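Local structure of short-chain dehydrogenase/reductase SDR (Paraburkholderia phymatum, 5VA8) at residues Leu27-Glu38 / Pro233-Cys244. The protein binds NADP and, as a member of the short-chain dehydrogenase/reductase family, probably catalyses NADP(H)-dependent oxidation or reduction of a substrate not yet identified. Residues are numbered along the deposited sequence; the frame is centred on the assembly and turned at random. Where two conformers were deposited one is given.
With NAP (NADP nicotinamide-adenine-dinucleotide phosphate), chain E.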
ATOM      1  N   LEU A  27     -24.848  -7.053  -6.257  1.00 13.89           N
ATOM      2  CA  LEU A  27     -23.947  -6.046  -6.816  1.00 14.94           C
ATOM      3  C   LEU A  27     -23.930  -6.088  -8.335  1.00 15.59           C
ATOM      4  O   LEU A  27     -23.884  -5.038  -8.990  1.00 14.13           O
ATOM      5  CB  LEU A  27     -22.535  -6.242  -6.281  1.00 15.71           C
ATOM      6  CG  LEU A  27     -22.413  -6.165  -4.767  1.00 15.16           C
ATOM      7  CD1 LEU A  27     -20.969  -6.365  -4.367  1.00 15.11           C
ATOM      8  CD2 LEU A  27     -22.939  -4.826  -4.259  1.00 16.64           C
ATOM      9  N   GLY A  28     -23.934  -7.290  -8.915  1.00 13.90           N
ATOM     10  CA  GLY A  28     -23.956  -7.381 -10.365  1.00 12.29           C
ATOM     11  C   GLY A  28     -25.209  -6.755 -10.948  1.00 15.61           C
ATOM     12  O   GLY A  28     -25.143  -6.003 -11.924  1.00 13.92           O
ATOM     13  N   ARG A  29     -26.374  -7.054 -10.352  1.00 13.59           N
ATOM     14  CA  ARG A  29     -27.600  -6.388 -10.784  1.00 13.08           C
ATOM     15  C   ARG A  29     -27.475  -4.873 -10.650  1.00 14.71           C
ATOM     16  O   ARG A  29     -27.873  -4.124 -11.552  1.00 15.96           O
ATOM     17  CB  ARG A  29     -28.805  -6.893  -9.985  1.00 14.31           C
ATOM     18  CG  ARG A  29     -30.090  -6.167 -10.380  1.00 16.12           C
ATOM     19  CD  ARG A  29     -31.352  -6.686  -9.690  1.00 18.87           C
ATOM     20  NE  ARG A  29     -32.494  -5.851 -10.072  1.00 25.29           N
ATOM     21  CZ  ARG A  29     -33.759  -6.074  -9.714  1.00 30.94           C
ATOM     22  NH1 ARG A  29     -34.071  -7.114  -8.952  1.00 32.12           N
ATOM     23  NH2 ARG A  29     -34.716  -5.250 -10.121  1.00 36.80           N
ATOM     24  N   GLY A  30     -26.912  -4.406  -9.538  1.00 14.82           N
ATOM     25  CA  GLY A  30     -26.742  -2.973  -9.360  1.00 14.76           C
ATOM     26  C   GLY A  30     -25.908  -2.341 -10.462  1.00 14.40           C
ATOM     27  O   GLY A  30     -26.205  -1.231 -10.911  1.00 16.46           O
ATOM     28  N   CYS A  31     -24.856  -3.036 -10.909  1.00 13.29           N
ATOM     29  CA  CYS A  31     -24.058  -2.529 -12.023  1.00 12.10           C
ATOM     30  C   CYS A  31     -24.861  -2.522 -13.318  1.00 14.20           C
ATOM     31  O   CYS A  31     -24.814  -1.545 -14.081  1.00 14.59           O
ATOM     32  CB  CYS A  31     -22.785  -3.359 -12.200  1.00 12.62           C
ATOM     33  SG  CYS A  31     -21.626  -3.217 -10.824  1.00 14.26           S
ATOM     34  N   ALA A  32     -25.596  -3.604 -13.588  1.00 13.78           N
ATOM     35  CA  ALA A  32     -26.394  -3.662 -14.807  1.00 14.36           C
ATOM     36  C   ALA A  32     -27.434  -2.556 -14.843  1.00 14.67           C
ATOM     37  O   ALA A  32     -27.625  -1.914 -15.881  1.00 16.79           O
ATOM     38  CB  ALA A  32     -27.070  -5.030 -14.929  1.00 15.26           C
ATOM     39  N   GLU A  33     -28.127  -2.324 -13.723  1.00 15.11           N
ATOM     40  CA  GLU A  33     -29.150  -1.283 -13.689  1.00 16.45           C
ATOM     41  C   GLU A  33     -28.538   0.096 -13.902  1.00 16.44           C
ATOM     42  O   GLU A  33     -29.124   0.941 -14.587  1.00 18.83           O
ATOM     43  CB  GLU A  33     -29.913  -1.323 -12.362  1.00 17.72           C
ATOM     44  CG  GLU A  33     -30.652  -2.647 -12.153  1.00 19.62           C
ATOM     45  CD  GLU A  33     -31.835  -2.547 -11.213  1.00 39.30           C
ATOM     46  OE1 GLU A  33     -32.786  -1.804 -11.542  1.00 48.25           O
ATOM     47  OE2 GLU A  33     -31.822  -3.218 -10.152  1.00 32.89           O
ATOM     48  N   ALA A  34     -27.369   0.346 -13.308  1.00 15.72           N
ATOM     49  CA  ALA A  34     -26.761   1.669 -13.428  1.00 15.90           C
ATOM     50  C   ALA A  34     -26.263   1.919 -14.843  1.00 15.41           C
ATOM     51  O   ALA A  34     -26.419   3.028 -15.370  1.00 17.63           O
ATOM     52  CB  ALA A  34     -25.624   1.819 -12.419  1.00 18.57           C
ATOM     53  N   LEU A  35     -25.680   0.899 -15.484  1.00 16.39           N
ATOM     54  CA  LEU A  35     -25.255   1.050 -16.876  1.00 15.09           C
ATOM     55  C   LEU A  35     -26.458   1.243 -17.793  1.00 17.32           C
ATOM     56  O   LEU A  35     -26.461   2.136 -18.650  1.00 16.90           O
ATOM     57  CB  LEU A  35     -24.418  -0.159 -17.312  1.00 16.51           C
ATOM     58  CG  LEU A  35     -23.060  -0.289 -16.615  1.00 16.12           C
ATOM     59  CD1 LEU A  35     -22.438  -1.663 -16.877  1.00 14.98           C
ATOM     60  CD2 LEU A  35     -22.113   0.829 -17.063  1.00 15.98           C
ATOM     61  N   ALA A  36     -27.504   0.432 -17.614  1.00 15.30           N
ATOM     62  CA  ALA A  36     -28.708   0.594 -18.428  1.00 16.38           C
ATOM     63  C   ALA A  36     -29.312   1.984 -18.260  1.00 19.37           C
ATOM     64  O   ALA A  36     -29.820   2.568 -19.228  1.00 18.94           O
ATOM     65  CB  ALA A  36     -29.734  -0.483 -18.067  1.00 16.36           C
ATOM     66  N   ALA A  37     -29.274   2.530 -17.035  1.00 16.81           N
ATOM     67  CA  ALA A  37     -29.813   3.863 -16.784  1.00 19.54           C
ATOM     68  C   ALA A  37     -29.079   4.936 -17.574  1.00 21.62           C
ATOM     69  O   ALA A  37     -29.647   6.003 -17.833  1.00 23.25           O
ATOM     70  CB  ALA A  37     -29.742   4.191 -15.289  1.00 18.99           C
ATOM     71  N   GLU A  38     -27.831   4.682 -17.952  1.00 19.77           N
ATOM     72  CA  GLU A  38     -27.076   5.602 -18.789  1.00 19.17           C
ATOM     73  C   GLU A  38     -27.132   5.209 -20.262  1.00 22.89           C
ATOM     74  O   GLU A  38     -26.333   5.705 -21.064  1.00 19.78           O
ATOM     75  CB  GLU A  38     -25.630   5.686 -18.299  1.00 23.20           C
ATOM     76  CG  GLU A  38     -25.486   6.003 -16.801  1.00 24.28           C
ATOM     77  CD  GLU A  38     -26.235   7.258 -16.356  1.00 30.26           C
ATOM     78  OE1 GLU A  38     -26.410   8.198 -17.164  1.00 26.99           O
ATOM     79  OE2 GLU A  38     -26.666   7.300 -15.182  1.00 30.40           O
ATOM     80  N   PRO A 233     -26.497  -1.920  -3.223  1.00 17.20           N
ATOM     81  CA  PRO A 233     -26.138  -2.257  -4.608  1.00 16.95           C
ATOM     82  C   PRO A 233     -26.287  -1.086  -5.556  1.00 18.54           C
ATOM     83  O   PRO A 233     -25.516  -0.988  -6.517  1.00 17.62           O
ATOM     84  CB  PRO A 233     -27.102  -3.403  -4.956  1.00 19.54           C
ATOM     85  CG  PRO A 233     -27.422  -4.018  -3.650  1.00 23.43           C
ATOM     86  CD  PRO A 233     -27.461  -2.877  -2.655  1.00 20.79           C
ATOM     87  N   ASP A 234     -27.241  -0.184  -5.307  1.00 19.82           N
ATOM     88  CA  ASP A 234     -27.410   0.975  -6.184  1.00 20.79           C
ATOM     89  C   ASP A 234     -26.152   1.839  -6.219  1.00 17.89           C
ATOM     90  O   ASP A 234     -25.644   2.165  -7.298  1.00 17.39           O
ATOM     91  CB  ASP A 234     -28.622   1.798  -5.738  1.00 25.64           C
ATOM     92  CG  ASP A 234     -28.926   2.959  -6.681  1.00 44.11           C
ATOM     93  OD1 ASP A 234     -28.201   3.976  -6.650  1.00 47.83           O
ATOM     94  OD2 ASP A 234     -29.895   2.851  -7.463  1.00 54.14           O
ATOM     95  N   GLU A 235     -25.637   2.235  -5.048  1.00 17.25           N
ATOM     96  CA  GLU A 235     -24.462   3.107  -5.057  1.00 14.93           C
ATOM     97  C   GLU A 235     -23.234   2.384  -5.599  1.00 17.72           C
ATOM     98  O   GLU A 235     -22.382   3.017  -6.229  1.00 14.50           O
ATOM     99  CB  GLU A 235     -24.195   3.679  -3.657  1.00 16.93           C
ATOM    100  CG  GLU A 235     -23.592   2.696  -2.650  1.00 16.85           C
ATOM    101  CD  GLU A 235     -23.656   3.202  -1.219  1.00 17.36           C
ATOM    102  OE1 GLU A 235     -23.501   4.431  -0.998  1.00 18.20           O
ATOM    103  OE2 GLU A 235     -23.862   2.369  -0.315  1.00 16.82           O
ATOM    104  N   PHE A 236     -23.133   1.067  -5.386  1.00 15.63           N
ATOM    105  CA  PHE A 236     -22.047   0.298  -5.988  1.00 14.77           C
ATOM    106  C   PHE A 236     -22.117   0.373  -7.510  1.00 13.26           C
ATOM    107  O   PHE A 236     -21.111   0.632  -8.182  1.00 14.19           O
ATOM    108  CB  PHE A 236     -22.117  -1.158  -5.519  1.00 14.25           C
ATOM    109  CG  PHE A 236     -20.918  -1.977  -5.909  1.00 14.71           C
ATOM    110  CD1 PHE A 236     -19.751  -1.933  -5.153  1.00 15.83           C
ATOM    111  CD2 PHE A 236     -20.952  -2.779  -7.045  1.00 14.69           C
ATOM    112  CE1 PHE A 236     -18.640  -2.690  -5.517  1.00 14.88           C
ATOM    113  CE2 PHE A 236     -19.843  -3.533  -7.415  1.00 13.85           C
ATOM    114  CZ  PHE A 236     -18.687  -3.485  -6.654  1.00 13.53           C
ATOM    115  N   GLY A 237     -23.318   0.169  -8.063  1.00 14.44           N
ATOM    116  CA  GLY A 237     -23.490   0.263  -9.504  1.00 14.76           C
ATOM    117  C   GLY A 237     -23.172   1.642 -10.054  1.00 13.11           C
ATOM    118  O   GLY A 237     -22.642   1.766 -11.161  1.00 14.84           O
ATOM    119  N   ARG A 238     -23.507   2.698  -9.302  1.00 14.91           N
ATOM    120  CA  ARG A 238     -23.196   4.045  -9.773  0.54 13.03           C
ATOM    121  C   ARG A 238     -21.691   4.259  -9.877  1.00 12.91           C
ATOM    122  O   ARG A 238     -21.217   4.893 -10.826  1.00 14.12           O
ATOM    123  CB  ARG A 238     -23.818   5.095  -8.849  0.54 15.95           C
ATOM    124  CG  ARG A 238     -25.318   4.976  -8.663  0.54 20.24           C
ATOM    125  CD  ARG A 238     -26.107   5.194  -9.943  0.54 26.65           C
ATOM    126  NE  ARG A 238     -27.539   5.261  -9.647  0.54 34.03           N
ATOM    127  CZ  ARG A 238     -28.505   5.281 -10.562  0.54 36.09           C
ATOM    128  NH1 ARG A 238     -28.209   5.231 -11.853  0.54 31.91           N
ATOM    129  NH2 ARG A 238     -29.774   5.345 -10.180  0.54 37.07           N
ATOM    130  N   ALA A 239     -20.922   3.746  -8.912  1.00 13.32           N
ATOM    131  CA  ALA A 239     -19.468   3.846  -9.017  1.00 13.63           C
ATOM    132  C   ALA A 239     -18.955   3.067 -10.221  1.00 12.70           C
ATOM    133  O   ALA A 239     -18.065   3.533 -10.940  1.00 14.85           O
ATOM    134  CB  ALA A 239     -18.800   3.344  -7.738  1.00 16.16           C
ATOM    135  N   CYS A 240     -19.517   1.883 -10.461  1.00 12.39           N
ATOM    136  CA  CYS A 240     -19.166   1.127 -11.655  1.00 12.74           C
ATOM    137  C   CYS A 240     -19.450   1.937 -12.919  1.00 12.38           C
ATOM    138  O   CYS A 240     -18.616   2.007 -13.829  1.00 14.03           O
ATOM    139  CB  CYS A 240     -19.943  -0.187 -11.672  1.00 13.93           C
ATOM    140  SG  CYS A 240     -19.567  -1.251 -13.090  1.00 14.85           S
ATOM    141  N   ALA A 241     -20.624   2.567 -12.984  1.00 13.26           N
ATOM    142  CA  ALA A 241     -20.975   3.342 -14.171  1.00 13.93           C
ATOM    143  C   ALA A 241     -20.005   4.497 -14.374  1.00 15.72           C
ATOM    144  O   ALA A 241     -19.612   4.790 -15.508  1.00 15.15           O
ATOM    145  CB  ALA A 241     -22.415   3.852 -14.073  1.00 15.62           C
ATOM    146  N   PHE A 242     -19.586   5.158 -13.287  1.00 15.43           N
ATOM    147  CA  PHE A 242     -18.613   6.232 -13.464  1.00 15.77           C
ATOM    148  C   PHE A 242     -17.305   5.703 -14.052  1.00 13.84           C
ATOM    149  O   PHE A 242     -16.742   6.311 -14.975  1.00 13.95           O
ATOM    150  CB  PHE A 242     -18.343   6.965 -12.152  1.00 15.90           C
ATOM    151  CG  PHE A 242     -17.428   8.135 -12.339  1.00 13.69           C
ATOM    152  CD1 PHE A 242     -17.927   9.327 -12.826  1.00 16.30           C
ATOM    153  CD2 PHE A 242     -16.064   8.006 -12.143  1.00 16.27           C
ATOM    154  CE1 PHE A 242     -17.085  10.419 -13.049  1.00 17.01           C
ATOM    155  CE2 PHE A 242     -15.216   9.091 -12.373  1.00 15.51           C
ATOM    156  CZ  PHE A 242     -15.731  10.286 -12.824  1.00 15.79           C
ATOM    157  N   LEU A 243     -16.805   4.574 -13.538  1.00 13.58           N
ATOM    158  CA  LEU A 243     -15.586   3.995 -14.101  1.00 12.94           C
ATOM    159  C   LEU A 243     -15.765   3.652 -15.569  1.00 13.32           C
ATOM    160  O   LEU A 243     -14.809   3.732 -16.352  1.00 15.43           O
ATOM    161  CB  LEU A 243     -15.173   2.734 -13.339  1.00 13.69           C
ATOM    162  CG  LEU A 243     -14.512   2.939 -11.976  1.00 11.94           C
ATOM    163  CD1 LEU A 243     -14.361   1.590 -11.283  1.00 16.11           C
ATOM    164  CD2 LEU A 243     -13.161   3.638 -12.115  1.00 14.16           C
ATOM    165  N   CYS A 244     -16.976   3.279 -15.961  1.00 13.64           N
ATOM    166  CA  CYS A 244     -17.214   2.890 -17.340  1.00 12.66           C
ATOM    167  C   CYS A 244     -17.441   4.076 -18.262  1.00 14.72           C
ATOM    168  O   CYS A 244     -17.598   3.871 -19.468  1.00 15.46           O
ATOM    169  CB  CYS A 244     -18.418   1.944 -17.416  1.00 10.88           C
ATOM    170  SG  CYS A 244     -18.118   0.323 -16.662  1.00 15.19           S
TER
HETATM  171  PA  NAP E 301     -25.702 -12.080  -4.580  1.00 16.95           P
HETATM  172  O1A NAP E 301     -26.633 -11.034  -4.118  1.00 17.38           O
HETATM  173  O2A NAP E 301     -25.948 -13.474  -4.043  1.00 19.64           O
HETATM  174  O5B NAP E 301     -25.769 -12.076  -6.182  1.00 15.61           O
HETATM  175  C5B NAP E 301     -24.955 -13.007  -6.912  1.00 14.30           C
HETATM  176  C4B NAP E 301     -25.440 -12.997  -8.335  1.00 13.32           C
HETATM  177  O4B NAP E 301     -24.485 -13.704  -9.152  1.00 15.40           O
HETATM  178  C3B NAP E 301     -26.777 -13.699  -8.572  1.00 13.60           C
HETATM  179  O3B NAP E 301     -27.440 -13.093  -9.673  1.00 13.40           O
HETATM  180  C2B NAP E 301     -26.328 -15.115  -8.922  1.00 15.12           C
HETATM  181  O2B NAP E 301     -27.407 -15.805  -9.592  1.00 14.77           O
HETATM  182  C1B NAP E 301     -25.114 -14.795  -9.795  1.00 15.76           C
HETATM  183  N9A NAP E 301     -24.128 -15.867  -9.886  1.00 15.08           N
HETATM  184  C8A NAP E 301     -23.432 -16.431  -8.850  1.00 15.00           C
HETATM  185  N7A NAP E 301     -22.525 -17.302  -9.225  1.00 15.86           N
HETATM  186  C5A NAP E 301     -22.640 -17.320 -10.608  1.00 14.06           C
HETATM  187  C6A NAP E 301     -21.968 -18.054 -11.605  1.00 14.78           C
HETATM  188  N6A NAP E 301     -21.002 -18.944 -11.351  1.00 15.46           N
HETATM  189  N1A NAP E 301     -22.331 -17.849 -12.891  1.00 13.43           N
HETATM  190  C2A NAP E 301     -23.295 -16.954 -13.149  1.00 12.05           C
HETATM  191  N3A NAP E 301     -23.998 -16.206 -12.292  1.00 13.47           N
HETATM  192  C4A NAP E 301     -23.624 -16.441 -11.030  1.00 13.44           C
HETATM  193  O3  NAP E 301     -24.190 -11.699  -4.224  1.00 16.56           O
HETATM  194  PN  NAP E 301     -23.420 -10.300  -4.101  1.00 14.58           P
HETATM  195  O1N NAP E 301     -23.875  -9.388  -5.169  1.00 14.00           O
HETATM  196  O2N NAP E 301     -23.508  -9.861  -2.693  1.00 16.54           O
HETATM  197  O5D NAP E 301     -21.928 -10.794  -4.386  1.00 17.22           O
HETATM  198  C5D NAP E 301     -21.328 -10.659  -5.691  1.00 17.65           C
HETATM  199  C4D NAP E 301     -19.859 -10.952  -5.511  1.00 12.18           C
HETATM  200  O4D NAP E 301     -19.283  -9.938  -4.654  1.00 12.69           O
HETATM  201  C3D NAP E 301     -19.526 -12.296  -4.854  1.00 13.50           C
HETATM  202  O3D NAP E 301     -18.320 -12.837  -5.394  1.00 14.57           O
HETATM  203  C2D NAP E 301     -19.312 -11.904  -3.395  1.00 12.60           C
HETATM  204  O2D NAP E 301     -18.500 -12.809  -2.653  1.00 13.16           O
HETATM  205  C1D NAP E 301     -18.606 -10.568  -3.606  1.00 12.74           C
HETATM  206  N1N NAP E 301     -18.643  -9.671  -2.424  1.00 13.77           N
HETATM  207  C2N NAP E 301     -19.808  -9.418  -1.805  1.00 14.94           C
HETATM  208  C3N NAP E 301     -19.845  -8.536  -0.745  1.00 16.16           C
HETATM  209  C7N NAP E 301     -21.079  -8.160   0.017  1.00 15.02           C
HETATM  210  O7N NAP E 301     -20.960  -7.733   1.182  1.00 15.64           O
HETATM  211  N7N NAP E 301     -22.262  -8.422  -0.531  1.00 13.86           N
HETATM  212  C4N NAP E 301     -18.671  -7.871  -0.399  1.00 26.82           C
HETATM  213  C5N NAP E 301     -17.486  -8.168  -1.052  1.00 16.99           C
HETATM  214  C6N NAP E 301     -17.487  -9.088  -2.057  1.00 14.96           C
HETATM  215  P2B NAP E 301     -27.426 -17.413  -9.716  1.00 15.21           P
HETATM  216  O1X NAP E 301     -26.332 -17.777 -10.663  1.00 16.06           O
HETATM  217  O2X NAP E 301     -27.204 -17.991  -8.317  1.00 14.89           O
HETATM  218  O3X NAP E 301     -28.841 -17.720 -10.247  1.00 20.06           O
HETATM  219  O   HOH W   1     -27.490   0.967  -9.616  1.00 31.58           O
HETATM  220  O   HOH W   2     -26.321   5.229 -13.464  1.00 26.78           O
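Cys31 and Gly237 bring their CA atoms to 3.8 Å where segments 27-37 and 233-243 of two Rossmann-fold helices cross at -54° on one side of the parallel sheet. The segment axes approach to 7.3 Å, a closeness made possible by glycine on both helices: Gly237 CA makes a CA-H...O contact with Gly30 O (3.4 Å), while Ala34 CB presses on Gly237 O.

Apolar packing spreads from this crossing. Leu27 CD1 sits over the centre of one Phe236 ring face in a CH-pi contact, 4.3 Å from the centroid, while CD2 rests against CG of the same ring. Phe194 meets the ring edge-to-face. With SG anti to its carbonyl carbon (chi1 -66°), Cys31 places its sulfur oblique to the Phe236 ring in a sulfur-aromatic contact and against Cys240 CB at 3.6 Å. Toward the C-terminal ends, Leu35 CD2 lies against Ala241 and Cys244 CB.

Polar links across the pair run through water. One molecule donates to Gly30 O and Asp234 O; a second donates to Ala34 O and Glu38 OE2. In the Arg238 conformer given, NH1 lies 4.2 Å from Glu38 OE2 and doubtfully close to the second water, and NE makes a weak hydrogen bond to Asp234 OD1, part of a salt bridge within the helix.

The N-terminal end of helix 26-37 meets the cofactor, where Leu27 N donates to the NADP phosphate oxygen O1N at 2.8 Å, with an N-H...O angle of 160°.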